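DUF2235 domain-containing protein (Pseudomonas aeruginosa, PDB 4O5P) is the type VI secretion effector Tle1, a phospholipase with an alpha/beta-hydrolase-type catalytic domain that probably hydrolyses membrane phospholipids. Local coordinates at residues 183-186 / 187-190; 248-251 / 252-256; 409-412 / 413-417; 625-628 / 629-633. One frame throughout, in Å; residues are numbered along the deposited sequence.

Contact 1. Residues 183-186 / 187-190; sequences TVST and LTGG
Ser-185 and Gly-189 pair across a tight antiparallel hairpin, and both backbone polar groups of the serine are satisfied there. Ser-185 N donates to Gly-189 O over 2.9 Å in a nearly straight bond, 164° at the hydrogen. The return bond, from Gly-189 N to Ser-185 O, is shorter at 2.7 Å. Thr-188 N approaches the same carbonyl oxygen, Ser-185 O, at 3.3 Å, a weak and bent bond. With Thr-188 and Gly-189 both set against one serine, the hairpin carries a classic beta bulge where it leaves the turn, and Gly-189 takes a positive phi at that point. A second link runs between side chains. Ser-185 OG and Thr-188 OG1 are hydrogen-bonded at 2.6 Å, and either could be the donor. Each hydroxyl lies between the backbone N and the carbonyl carbon of its own residue (chi1 85° and 47°), which folds the two oxygens together across the turn. Gly-189 O receives further support from the CA-H of Val-184, whose CA lies 3.3 Å from it. One step on, Val-184 and Gly-190 form a non-hydrogen-bonded pair, with CA atoms 4.6 Å apart. Thr-183 continues the backbone pairing to Leu-191. The hairpin meets the C-terminal part of the chain through Thr-186, which bonds Ala-796 by its backbone and touches helix 803-814. The chemistry is that of a small surface hairpin held largely by its own amides, carbonyls and paired hydroxyls; Ser-185 O takes Gly-189 N firmly and Thr-188 N only weakly, as the bulge sets both amides opposite it.

Contact 2. Residues 248-251 / 252-256; sequences NWLQ and ELTRV
Gln-251 and Arg-255 both place CG anti to the backbone N (chi1 -173° and 167°), which lets their side chains run along each other, one helical turn apart. The arginine bends at chi3, and its NH1 comes within 3.2 Å of Gln-251 CD, with the amide and guanidinium planes 53° apart. Gln-251 NE2 lies at the guanidinium edge, but both groups are donors and do not bond; NE2 is instead held by Asp-310 O. On another flank, Glu-252 folds back over the preceding turn, its carboxylate nearly parallel to the indole plane of Trp-249. Glu-252 OE2 sits 3.7 Å from Trp-249 CB and comes within 3.1 Å of Trp-249 O, two acceptors with no hydrogen bond between them, while OE1 makes a salt bridge to Arg-199, whose charge also forms a cation-pi contact with the indole. These residues belong to the last turns of helix 238-254. This helix follows strand 225-236 through what is probably the nucleophile elbow of an alpha/beta-hydrolase fold. Leu-250 and Thr-254 face strand 270-280, both touching Ile-272, and the methyls Leu-250 CD1 and Thr-254 CG2 meet at 3.7 Å. The hydroxyl Thr-254 OG1 turns back to donate to Leu-250 O at 2.8 Å, reaching the oxygen from above the carbonyl plane. As the helix ends, Gln-251 O takes two amides from the same face of its plane: Arg-255 N at 2.9 Å and, farther out, Thr-254 N at 3.3 Å. Arg-255 is the first residue to leave helical backbone angles.

Contact 3. Residues 409-412 / 413-417; sequences HMYA and EAFEA
His-409 and Glu-413 extend together from one flank of helix 403-416, which packs on the central sheet of the alpha/beta-hydrolase domain, and form a His-carboxylate hydrogen bond one turn apart. The imidazole and carboxylate planes are 34° apart. NE2 of His-409 donates to OE1 of Glu-413 at 2.9 Å, using the anti lone pair of that oxygen, and the bond is bent, 147° at the hydrogen. Glu-413 reaches it by turning sharply at chi2, which also lays its CG 3.5 Å from His-409 CD2. Each flat group has a second partner: Glu-413 OE2 makes a salt bridge to Arg-330, and His-409 ND1 bonds the hydroxyl of Tyr-375. The arginine probably favours a charged glutamate, which would in turn polarise the imidazole N-H. Elsewhere on the helix Tyr-411 and Phe-415 also run alongside each other. Their planes are only 24° apart, yet the rings are slid so far, 5.8 Å between centroids, that they barely overlap. What meets is the phenol end of the tyrosine, with Tyr-411 OH 3.8 Å from Phe-415 CD1. That hydroxyl bonds Gln-422 O, and the tyrosine ring also meets Phe-447. Met-410, a selenomethionine, packs against Phe-276 and Phe-280 of strand 270-280 and Val-332 and Leu-334 of strand 331-336. The two residues that carry the rings are also tied through the backbone, Phe-415 N donating to Tyr-411 O at 2.7 Å.

Contact 4. Residues 625-628 / 629-633; sequences QIHR and DGSAR
Helix 616-637, in the Tle1-like C-terminal family region, is joined here turn to turn by i to i+4 contacts, two of which involve side chains. Ser-631 grips the carbonyl of His-627 twice. Its hydroxyl, Ser-631 OG, donates to His-627 O at 2.8 Å, while the amide, Ser-631 N, reaches the same oxygen at 3.0 Å from the opposite face of the carbonyl plane. The hydroxyl can do so because OG stands anti to the carbonyl carbon of its own residue, beside the backbone N (chi1 -60°). Ser-631 OG is also hydrogen-bonded to Tyr-586 OH. The imidazole of His-627 stacks on the ring of that tyrosine, and its NE2 bonds Tyr-586 O, so one residue of helix 571-587 engages both. Around the helix, Asp-629 folds against Gln-625: its OD2 lies 3.5 Å from the aliphatic carbon CG of Gln-625. The carboxylate carbon, Asp-629 CG, stands 3.2 Å from Gln-625 O, the carbonyl that accepts Asp-629 N at 2.9 Å. The negative charge is answered from helix 469-487, where Arg-474 NE makes a salt bridge to OD2. Ile-626 meets Thr-481 of that helix, while its backbone O takes Gly-630 N at 2.9 Å. Ala-632 N to Arg-628 O is a nearly straight backbone bond, 171° at the hydrogen. Polar groups on different flanks of the helix thus serve two neighbours: the serine and histidine join it to Tyr-586, and the aspartate ties it by charge to helix 469-487, probably remaining ionised beside Arg-474.

In the fold
Each contact is local, and the four follow one another in series; none encloses or crosses another. Nearest the N terminus, contact 1 closes a small hairpin at the surface, against C-terminal segments of the chain. Contact 2 ends helix 238-254 and contact 3 lies at the end of helix 403-416; each spans successive helical turns, and both helices pack on strand 270-280 of the central sheet, about 25 Å apart between contact centres. Contact 4 joins turns of helix 616-637 in the C-terminal region, about 37 Å from contact 3 between centres. Contacts 2 and 4 lie on opposite sides of the chain's centre, as do contacts 1 and 3.

Contact 1. Residues 183-186 / 187-190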
ATOM      1  N   THR A 183       2.893  -7.746 -20.673  1.00 30.99           N
ATOM      2  CA  THR A 183       1.696  -8.312 -21.288  1.00 28.44           C
ATOM      3  C   THR A 183       1.850  -9.801 -21.625  1.00 29.59           C
ATOM      4  O   THR A 183       2.941 -10.378 -21.522  1.00 27.74           O
ATOM      5  CB  THR A 183       1.257  -7.553 -22.565  1.00 31.31           C
ATOM      6  OG1 THR A 183      -0.096  -7.908 -22.879  1.00 28.85           O
ATOM      7  CG2 THR A 183       2.167  -7.895 -23.756  1.00 26.63           C
ATOM      8  N   VAL A 184       0.733 -10.412 -22.017  1.00 29.77           N
ATOM      9  CA  VAL A 184       0.730 -11.772 -22.527  1.00 33.00           C
ATOM     10  C   VAL A 184       0.096 -11.730 -23.905  1.00 31.49           C
ATOM     11  O   VAL A 184      -0.992 -11.179 -24.063  1.00 32.26           O
ATOM     12  CB  VAL A 184      -0.088 -12.706 -21.629  1.00 29.38           C
ATOM     13  CG1 VAL A 184       0.012 -14.140 -22.124  1.00 32.53           C
ATOM     14  CG2 VAL A 184       0.394 -12.601 -20.186  1.00 28.91           C
ATOM     15  N   SER A 185       0.779 -12.279 -24.906  1.00 29.99           N
ATOM     16  CA  SER A 185       0.218 -12.343 -26.255  1.00 30.15           C
ATOM     17  C   SER A 185       0.040 -13.794 -26.707  1.00 34.45           C
ATOM     18  O   SER A 185       0.868 -14.662 -26.401  1.00 31.18           O
ATOM     19  CB  SER A 185       1.092 -11.584 -27.260  1.00 30.69           C
ATOM     20  OG  SER A 185       2.142 -12.396 -27.750  1.00 32.02           O
ATOM     21  N   THR A 186      -1.046 -14.038 -27.438  1.00 33.52           N
ATOM     22  CA  THR A 186      -1.357 -15.357 -27.991  1.00 30.97           C
ATOM     23  C   THR A 186      -0.198 -15.892 -28.830  1.00 30.45           C
ATOM     24  O   THR A 186       0.040 -17.093 -28.893  1.00 32.04           O
ATOM     25  CB  THR A 186      -2.631 -15.285 -28.857  1.00 30.16           C
ATOM     26  OG1 THR A 186      -2.460 -14.297 -29.885  1.00 28.40           O
ATOM     27  CG2 THR A 186      -3.829 -14.890 -27.996  1.00 32.79           C
ATOM     28  N   LEU A 187       0.543 -14.982 -29.447  1.00 32.32           N
ATOM     29  CA  LEU A 187       1.634 -15.364 -30.338  1.00 33.48           C
ATOM     30  C   LEU A 187       2.956 -15.716 -29.646  1.00 36.55           C
ATOM     31  O   LEU A 187       3.637 -16.671 -30.042  1.00 33.34           O
ATOM     32  CB  LEU A 187       1.883 -14.237 -31.334  1.00 32.96           C
ATOM     33  CG  LEU A 187       2.687 -14.608 -32.570  1.00 33.37           C
ATOM     34  CD1 LEU A 187       2.116 -15.872 -33.198  1.00 36.01           C
ATOM     35  CD2 LEU A 187       2.674 -13.439 -33.561  1.00 37.10           C
ATOM     36  N   THR A 188       3.333 -14.930 -28.640  1.00 33.14           N
ATOM     37  CA  THR A 188       4.655 -15.063 -28.026  1.00 34.58           C
ATOM     38  C   THR A 188       4.641 -15.343 -26.519  1.00 36.09           C
ATOM     39  O   THR A 188       5.694 -15.583 -25.927  1.00 36.95           O
ATOM     40  CB  THR A 188       5.530 -13.802 -28.283  1.00 33.63           C
ATOM     41  OG1 THR A 188       4.769 -12.619 -28.005  1.00 31.50           O
ATOM     42  CG2 THR A 188       6.022 -13.761 -29.726  1.00 29.44           C
ATOM     43  N   GLY A 189       3.467 -15.289 -25.891  1.00 34.18           N
ATOM     44  CA  GLY A 189       3.367 -15.528 -24.457  1.00 32.80           C
ATOM     45  C   GLY A 189       3.751 -14.310 -23.633  1.00 33.27           C
ATOM     46  O   GLY A 189       3.304 -13.195 -23.918  1.00 31.90           O
ATOM     47  N   GLY A 190       4.572 -14.514 -22.608  1.00 27.93           N
ATOM     48  CA  GLY A 190       4.972 -13.426 -21.733  1.00 29.26           C
ATOM     49  C   GLY A 190       5.902 -12.435 -22.411  1.00 32.06           C
ATOM     50  O   GLY A 190       6.776 -12.820 -23.193  1.00 32.08           O
TER

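Contact 2. Residues 248-251 / 252-256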
ATOM      1  N   ASN A 248      15.161   0.660  -3.162  1.00 16.48           N
ATOM      2  CA  ASN A 248      16.029  -0.325  -3.829  1.00 15.73           C
ATOM      3  C   ASN A 248      16.482   0.024  -5.258  1.00 18.56           C
ATOM      4  O   ASN A 248      17.668  -0.109  -5.594  1.00 21.77           O
ATOM      5  CB  ASN A 248      15.403  -1.726  -3.799  1.00 16.19           C
ATOM      6  CG  ASN A 248      15.575  -2.401  -2.452  1.00 19.55           C
ATOM      7  OD1 ASN A 248      16.682  -2.447  -1.910  1.00 20.41           O
ATOM      8  ND2 ASN A 248      14.475  -2.883  -1.880  1.00 16.87           N
ATOM      9  N   TRP A 249      15.552   0.440  -6.110  1.00 17.88           N
ATOM     10  CA  TRP A 249      15.909   0.871  -7.468  1.00 19.92           C
ATOM     11  C   TRP A 249      16.862   2.082  -7.460  1.00 18.51           C
ATOM     12  O   TRP A 249      17.733   2.233  -8.331  1.00 20.37           O
ATOM     13  CB  TRP A 249      14.644   1.177  -8.289  1.00 15.94           C
ATOM     14  CG  TRP A 249      13.756  -0.026  -8.488  1.00 18.73           C
ATOM     15  CD1 TRP A 249      13.963  -1.300  -8.005  1.00 17.43           C
ATOM     16  CD2 TRP A 249      12.519  -0.076  -9.222  1.00 19.31           C
ATOM     17  NE1 TRP A 249      12.932  -2.124  -8.399  1.00 19.69           N
ATOM     18  CE2 TRP A 249      12.032  -1.401  -9.138  1.00 16.83           C
ATOM     19  CE3 TRP A 249      11.779   0.867  -9.942  1.00 19.00           C
ATOM     20  CZ2 TRP A 249      10.841  -1.804  -9.754  1.00 20.12           C
ATOM     21  CZ3 TRP A 249      10.591   0.465 -10.556  1.00 18.70           C
ATOM     22  CH2 TRP A 249      10.132  -0.858 -10.446  1.00 19.05           C
ATOM     23  N   LEU A 250      16.718   2.936  -6.458  1.00 21.33           N
ATOM     24  CA  LEU A 250      17.572   4.102  -6.360  1.00 18.33           C
ATOM     25  C   LEU A 250      18.969   3.650  -5.952  1.00 22.30           C
ATOM     26  O   LEU A 250      19.979   4.120  -6.505  1.00 20.96           O
ATOM     27  CB  LEU A 250      16.995   5.108  -5.377  1.00 15.87           C
ATOM     28  CG  LEU A 250      17.827   6.367  -5.134  1.00 20.32           C
ATOM     29  CD1 LEU A 250      18.058   7.128  -6.447  1.00 19.82           C
ATOM     30  CD2 LEU A 250      17.129   7.249  -4.117  1.00 19.51           C
ATOM     31  N   GLN A 251      19.024   2.721  -5.004  1.00 19.87           N
ATOM     32  CA  GLN A 251      20.311   2.207  -4.554  1.00 21.93           C
ATOM     33  C   GLN A 251      21.051   1.541  -5.700  1.00 23.03           C
ATOM     34  O   GLN A 251      22.251   1.777  -5.888  1.00 22.57           O
ATOM     35  CB  GLN A 251      20.146   1.214  -3.410  1.00 22.76           C
ATOM     36  CG  GLN A 251      21.466   0.790  -2.818  1.00 24.03           C
ATOM     37  CD  GLN A 251      21.325  -0.324  -1.805  1.00 28.73           C
ATOM     38  OE1 GLN A 251      20.395  -1.141  -1.876  1.00 24.21           O
ATOM     39  NE2 GLN A 251      22.255  -0.372  -0.854  1.00 23.30           N
ATOM     40  N   GLU A 252      20.327   0.717  -6.453  1.00 21.48           N
ATOM     41  CA  GLU A 252      20.852   0.068  -7.645  1.00 23.65           C
ATOM     42  C   GLU A 252      21.395   1.101  -8.648  1.00 22.72           C
ATOM     43  O   GLU A 252      22.469   0.910  -9.228  1.00 20.39           O
ATOM     44  CB  GLU A 252      19.754  -0.811  -8.283  1.00 21.74           C
ATOM     45  CG  GLU A 252      19.408  -0.441  -9.728  1.00 28.25           C
ATOM     46  CD  GLU A 252      17.937  -0.681 -10.105  1.00 32.62           C
ATOM     47  OE1 GLU A 252      17.413  -1.802  -9.829  1.00 28.79           O
ATOM     48  OE2 GLU A 252      17.322   0.256 -10.695  1.00 26.22           O
ATOM     49  N   LEU A 253      20.655   2.194  -8.842  1.00 19.39           N
ATOM     50  CA  LEU A 253      21.053   3.222  -9.809  1.00 23.42           C
ATOM     51  C   LEU A 253      22.273   4.054  -9.402  1.00 25.42           C
ATOM     52  O   LEU A 253      23.005   4.569 -10.260  1.00 23.02           O
ATOM     53  CB  LEU A 253      19.894   4.178 -10.047  1.00 21.40           C
ATOM     54  CG  LEU A 253      18.930   3.785 -11.158  1.00 25.83           C
ATOM     55  CD1 LEU A 253      17.606   4.510 -10.983  1.00 26.25           C
ATOM     56  CD2 LEU A 253      19.552   4.123 -12.501  1.00 24.09           C
ATOM     57  N   THR A 254      22.474   4.212  -8.100  1.00 23.43           N
ATOM     58  CA  THR A 254      23.446   5.185  -7.615  1.00 21.98           C
ATOM     59  C   THR A 254      24.673   4.562  -6.954  1.00 25.81           C
ATOM     60  O   THR A 254      25.666   5.253  -6.688  1.00 26.79           O
ATOM     61  CB  THR A 254      22.774   6.149  -6.630  1.00 21.51           C
ATOM     62  OG1 THR A 254      22.227   5.401  -5.541  1.00 22.68           O
ATOM     63  CG2 THR A 254      21.660   6.937  -7.328  1.00 17.85           C
ATOM     64  N   ARG A 255      24.589   3.270  -6.652  1.00 22.98           N
ATOM     65  CA  ARG A 255      25.733   2.538  -6.122  1.00 24.75           C
ATOM     66  C   ARG A 255      26.885   2.618  -7.130  1.00 30.04           C
ATOM     67  O   ARG A 255      26.804   2.071  -8.233  1.00 29.15           O
ATOM     68  CB  ARG A 255      25.361   1.079  -5.825  1.00 24.01           C
ATOM     69  CG  ARG A 255      26.548   0.148  -5.557  1.00 31.52           C
ATOM     70  CD  ARG A 255      26.119  -1.264  -5.159  1.00 35.47           C
ATOM     71  NE  ARG A 255      26.240  -1.455  -3.718  1.00 43.21           N
ATOM     72  CZ  ARG A 255      25.211  -1.447  -2.878  1.00 40.19           C
ATOM     73  NH1 ARG A 255      23.979  -1.293  -3.354  1.00 40.05           N
ATOM     74  NH2 ARG A 255      25.408  -1.604  -1.572  1.00 33.67           N
ATOM     75  N   VAL A 256      27.948   3.321  -6.762  1.00 29.62           N
ATOM     76  CA  VAL A 256      29.044   3.521  -7.702  1.00 35.10           C
ATOM     77  C   VAL A 256      30.148   2.573  -7.310  1.00 41.67           C
ATOM     78  O   VAL A 256      30.424   1.616  -8.030  1.00 50.89           O
ATOM     79  CB  VAL A 256      29.504   4.998  -7.807  1.00 33.36           C
ATOM     80  CG1 VAL A 256      29.537   5.675  -6.448  1.00 34.23           C
ATOM     81  CG2 VAL A 256      30.852   5.086  -8.496  1.00 42.94           C
TER

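Contact 3. Residues 409-412 / 413-417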
ATOM      1  N   HIS A 409       3.213  10.474  15.391  1.00 15.33           N
ATOM      2  CA  HIS A 409       4.391   9.692  15.708  1.00 20.39           C
ATOM      3  C   HIS A 409       5.345   9.824  14.524  1.00 21.40           C
ATOM      4  O   HIS A 409       6.549  10.091  14.705  1.00 19.61           O
ATOM      5  CB  HIS A 409       4.012   8.235  16.003  1.00 17.98           C
ATOM      6  CG  HIS A 409       5.174   7.346  16.325  1.00 20.45           C
ATOM      7  ND1 HIS A 409       5.025   6.003  16.593  1.00 17.64           N
ATOM      8  CD2 HIS A 409       6.504   7.603  16.416  1.00 18.79           C
ATOM      9  CE1 HIS A 409       6.212   5.469  16.828  1.00 17.24           C
ATOM     10  NE2 HIS A 409       7.126   6.418  16.718  1.00 19.43           N
HETATM   11  N   MSE A 410       4.788   9.722  13.313  1.00 16.72           N
HETATM   12  CA  MSE A 410       5.635   9.644  12.140  1.00 17.38           C
HETATM   13  C   MSE A 410       6.297  10.994  12.028  1.00 20.21           C
HETATM   14  O   MSE A 410       7.512  11.094  11.780  1.00 18.97           O
HETATM   15  CB  MSE A 410       4.821   9.316  10.871  1.00 14.59           C
HETATM   16  CG  MSE A 410       5.718   9.125   9.649  1.00 11.95           C
HETATM   17 SE   MSE A 410       6.820   7.520   9.822  1.00 22.33          SE
HETATM   18  CE  MSE A 410       5.486   6.253   9.213  1.00 13.50           C
ATOM     19  N   TYR A 411       5.505  12.030  12.312  1.00 19.98           N
ATOM     20  CA  TYR A 411       6.000  13.385  12.212  1.00 18.16           C
ATOM     21  C   TYR A 411       7.230  13.512  13.094  1.00 21.52           C
ATOM     22  O   TYR A 411       8.295  13.969  12.639  1.00 22.46           O
ATOM     23  CB  TYR A 411       4.910  14.367  12.644  1.00 18.17           C
ATOM     24  CG  TYR A 411       5.363  15.798  12.691  1.00 21.29           C
ATOM     25  CD1 TYR A 411       5.275  16.616  11.575  1.00 18.44           C
ATOM     26  CD2 TYR A 411       5.872  16.338  13.865  1.00 23.84           C
ATOM     27  CE1 TYR A 411       5.690  17.948  11.636  1.00 25.47           C
ATOM     28  CE2 TYR A 411       6.286  17.641  13.933  1.00 20.83           C
ATOM     29  CZ  TYR A 411       6.201  18.444  12.828  1.00 29.02           C
ATOM     30  OH  TYR A 411       6.635  19.753  12.934  1.00 25.79           O
ATOM     31  N   ALA A 412       7.110  13.039  14.335  1.00 20.33           N
ATOM     32  CA  ALA A 412       8.171  13.267  15.308  1.00 18.80           C
ATOM     33  C   ALA A 412       9.417  12.558  14.820  1.00 22.82           C
ATOM     34  O   ALA A 412      10.523  13.132  14.849  1.00 20.90           O
ATOM     35  CB  ALA A 412       7.764  12.772  16.694  1.00 19.11           C
ATOM     36  N   GLU A 413       9.231  11.340  14.302  1.00 20.23           N
ATOM     37  CA  GLU A 413      10.370  10.535  13.873  1.00 17.81           C
ATOM     38  C   GLU A 413      11.055  11.288  12.757  1.00 22.53           C
ATOM     39  O   GLU A 413      12.275  11.477  12.787  1.00 22.75           O
ATOM     40  CB  GLU A 413       9.927   9.145  13.380  1.00 18.73           C
ATOM     41  CG  GLU A 413       9.309   8.264  14.476  1.00 18.27           C
ATOM     42  CD  GLU A 413      10.361   7.584  15.312  1.00 24.10           C
ATOM     43  OE1 GLU A 413       9.981   6.725  16.143  1.00 23.03           O
ATOM     44  OE2 GLU A 413      11.572   7.894  15.127  1.00 19.67           O
ATOM     45  N   ALA A 414      10.250  11.803  11.831  1.00 22.63           N
ATOM     46  CA  ALA A 414      10.798  12.435  10.648  1.00 18.96           C
ATOM     47  C   ALA A 414      11.501  13.706  11.103  1.00 23.48           C
ATOM     48  O   ALA A 414      12.601  14.020  10.640  1.00 23.86           O
ATOM     49  CB  ALA A 414       9.703  12.731   9.645  1.00 15.36           C
ATOM     50  N   PHE A 415      10.896  14.404  12.060  1.00 23.70           N
ATOM     51  CA  PHE A 415      11.477  15.662  12.503  1.00 25.05           C
ATOM     52  C   PHE A 415      12.831  15.376  13.159  1.00 25.29           C
ATOM     53  O   PHE A 415      13.799  16.134  12.987  1.00 23.54           O
ATOM     54  CB  PHE A 415      10.522  16.391  13.456  1.00 22.89           C
ATOM     55  CG  PHE A 415      10.820  17.855  13.607  1.00 25.91           C
ATOM     56  CD1 PHE A 415      10.256  18.784  12.744  1.00 22.13           C
ATOM     57  CD2 PHE A 415      11.680  18.302  14.607  1.00 28.75           C
ATOM     58  CE1 PHE A 415      10.528  20.139  12.876  1.00 26.71           C
ATOM     59  CE2 PHE A 415      11.965  19.660  14.743  1.00 25.01           C
ATOM     60  CZ  PHE A 415      11.391  20.579  13.874  1.00 26.66           C
ATOM     61  N   GLU A 416      12.907  14.251  13.866  1.00 23.63           N
ATOM     62  CA  GLU A 416      14.119  13.898  14.583  1.00 24.57           C
ATOM     63  C   GLU A 416      15.205  13.579  13.589  1.00 24.27           C
ATOM     64  O   GLU A 416      16.393  13.768  13.875  1.00 22.55           O
ATOM     65  CB  GLU A 416      13.895  12.653  15.443  1.00 22.06           C
ATOM     66  CG  GLU A 416      14.106  12.827  16.934  1.00 33.21           C
ATOM     67  CD  GLU A 416      15.384  13.561  17.291  0.58 28.75           C
ATOM     68  OE1 GLU A 416      15.365  14.808  17.297  0.47 27.74           O
ATOM     69  OE2 GLU A 416      16.402  12.895  17.577  0.69 34.60           O
ATOM     70  N   ALA A 417      14.806  13.085  12.418  1.00 21.93           N
ATOM     71  CA  ALA A 417      15.798  12.592  11.469  1.00 23.45           C
ATOM     72  C   ALA A 417      16.241  13.684  10.509  1.00 19.11           C
ATOM     73  O   ALA A 417      17.061  13.449   9.620  1.00 25.15           O
ATOM     74  CB  ALA A 417      15.266  11.359  10.720  1.00 21.06           C
TER

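Contact 4. Residues 625-628 / 629-633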
ATOM      1  N   GLN A 625      -8.066 -21.306  16.860  1.00 16.82           N
ATOM      2  CA  GLN A 625      -7.311 -20.483  17.804  1.00 19.69           C
ATOM      3  C   GLN A 625      -7.992 -19.117  17.987  1.00 15.60           C
ATOM      4  O   GLN A 625      -8.108 -18.618  19.105  1.00 16.57           O
ATOM      5  CB  GLN A 625      -5.866 -20.320  17.325  1.00 18.95           C
ATOM      6  CG  GLN A 625      -4.907 -19.715  18.357  1.00 21.47           C
ATOM      7  CD  GLN A 625      -3.467 -19.813  17.900  1.00 20.38           C
ATOM      8  OE1 GLN A 625      -2.808 -20.841  18.088  1.00 22.50           O
ATOM      9  NE2 GLN A 625      -2.980 -18.756  17.267  1.00 19.54           N
ATOM     10  N   ILE A 626      -8.455 -18.522  16.890  1.00 14.05           N
ATOM     11  CA  ILE A 626      -9.118 -17.229  16.976  1.00 14.26           C
ATOM     12  C   ILE A 626     -10.414 -17.351  17.789  1.00 15.43           C
ATOM     13  O   ILE A 626     -10.695 -16.523  18.648  1.00 15.70           O
ATOM     14  CB  ILE A 626      -9.393 -16.646  15.580  1.00 13.09           C
ATOM     15  CG1 ILE A 626      -8.076 -16.195  14.935  1.00 12.99           C
ATOM     16  CG2 ILE A 626     -10.331 -15.425  15.655  1.00 15.86           C
ATOM     17  CD1 ILE A 626      -8.189 -15.879  13.444  1.00 11.22           C
ATOM     18  N   HIS A 627     -11.183 -18.394  17.520  1.00 12.54           N
ATOM     19  CA  HIS A 627     -12.428 -18.615  18.240  1.00 16.94           C
ATOM     20  C   HIS A 627     -12.171 -18.768  19.740  1.00 15.16           C
ATOM     21  O   HIS A 627     -12.803 -18.092  20.554  1.00 16.50           O
ATOM     22  CB  HIS A 627     -13.130 -19.845  17.679  1.00 12.68           C
ATOM     23  CG  HIS A 627     -14.601 -19.866  17.923  1.00 17.29           C
ATOM     24  ND1 HIS A 627     -15.145 -20.206  19.142  1.00 14.63           N
ATOM     25  CD2 HIS A 627     -15.645 -19.620  17.096  1.00 14.22           C
ATOM     26  CE1 HIS A 627     -16.465 -20.164  19.056  1.00 16.12           C
ATOM     27  NE2 HIS A 627     -16.794 -19.814  17.826  1.00 15.74           N
ATOM     28  N   ARG A 628     -11.220 -19.626  20.097  1.00 17.70           N
ATOM     29  CA  ARG A 628     -10.860 -19.843  21.510  1.00 18.19           C
ATOM     30  C   ARG A 628     -10.266 -18.635  22.255  1.00 15.13           C
ATOM     31  O   ARG A 628     -10.776 -18.258  23.331  1.00 16.93           O
ATOM     32  CB  ARG A 628      -9.917 -21.046  21.638  1.00 21.72           C
ATOM     33  CG  ARG A 628     -10.502 -22.321  21.063  1.00 22.36           C
ATOM     34  CD  ARG A 628      -9.667 -23.532  21.450  0.30 25.90           C
ATOM     35  NE  ARG A 628      -9.450 -24.448  20.332  0.34 27.78           N
ATOM     36  CZ  ARG A 628     -10.380 -25.260  19.840  1.00 32.32           C
ATOM     37  NH1 ARG A 628     -11.602 -25.263  20.356  1.00 35.53           N
ATOM     38  NH2 ARG A 628     -10.095 -26.070  18.827  1.00 39.51           N
ATOM     39  N   ASP A 629      -9.175 -18.067  21.722  1.00 12.78           N
ATOM     40  CA  ASP A 629      -8.561 -16.847  22.277  1.00 14.64           C
ATOM     41  C   ASP A 629      -9.606 -15.735  22.388  1.00 17.07           C
ATOM     42  O   ASP A 629      -9.738 -15.085  23.432  1.00 16.85           O
ATOM     43  CB  ASP A 629      -7.420 -16.285  21.395  1.00 11.50           C
ATOM     44  CG  ASP A 629      -6.212 -17.222  21.238  1.00 17.63           C
ATOM     45  OD1 ASP A 629      -6.116 -18.286  21.896  1.00 14.06           O
ATOM     46  OD2 ASP A 629      -5.332 -16.866  20.416  1.00 14.77           O
ATOM     47  N   GLY A 630     -10.310 -15.487  21.286  1.00 12.94           N
ATOM     48  CA  GLY A 630     -11.386 -14.513  21.260  1.00 13.90           C
ATOM     49  C   GLY A 630     -12.428 -14.669  22.363  1.00 15.85           C
ATOM     50  O   GLY A 630     -12.748 -13.708  23.079  1.00 17.20           O
ATOM     51  N   SER A 631     -12.967 -15.872  22.511  1.00 13.55           N
ATOM     52  CA  SER A 631     -13.963 -16.123  23.551  1.00 15.96           C
ATOM     53  C   SER A 631     -13.395 -15.878  24.968  1.00 19.00           C
ATOM     54  O   SER A 631     -14.029 -15.191  25.835  1.00 21.08           O
ATOM     55  CB  SER A 631     -14.474 -17.557  23.409  1.00 17.62           C
ATOM     56  OG  SER A 631     -15.059 -17.747  22.132  1.00 19.99           O
ATOM     57  N   ALA A 632     -12.223 -16.412  25.218  1.00 16.51           N
ATOM     58  CA  ALA A 632     -11.542 -16.210  26.493  1.00 21.40           C
ATOM     59  C   ALA A 632     -11.354 -14.735  26.820  1.00 20.75           C
ATOM     60  O   ALA A 632     -11.746 -14.303  27.859  1.00 23.27           O
ATOM     61  CB  ALA A 632     -10.227 -16.987  26.570  1.00 19.95           C
ATOM     62  N   ARG A 633     -10.847 -13.973  25.865  1.00 21.77           N
ATOM     63  CA  ARG A 633     -10.753 -12.525  26.008  1.00 20.71           C
ATOM     64  C   ARG A 633     -12.077 -11.811  26.188  1.00 21.09           C
ATOM     65  O   ARG A 633     -12.165 -10.936  26.955  1.00 21.94           O
ATOM     66  CB  ARG A 633      -9.928 -11.861  24.925  1.00 19.34           C
ATOM     67  CG  ARG A 633      -9.716 -10.393  25.169  1.00 20.09           C
ATOM     68  CD  ARG A 633      -8.532 -10.165  26.075  1.00 22.76           C
ATOM     69  NE  ARG A 633      -8.279  -8.795  26.429  1.00 36.35           N
ATOM     70  CZ  ARG A 633      -7.256  -8.048  26.034  1.00 25.31           C
ATOM     71  NH1 ARG A 633      -6.333  -8.501  25.222  1.00 29.08           N
ATOM     72  NH2 ARG A 633      -7.173  -6.819  26.482  1.00 25.37           N
TER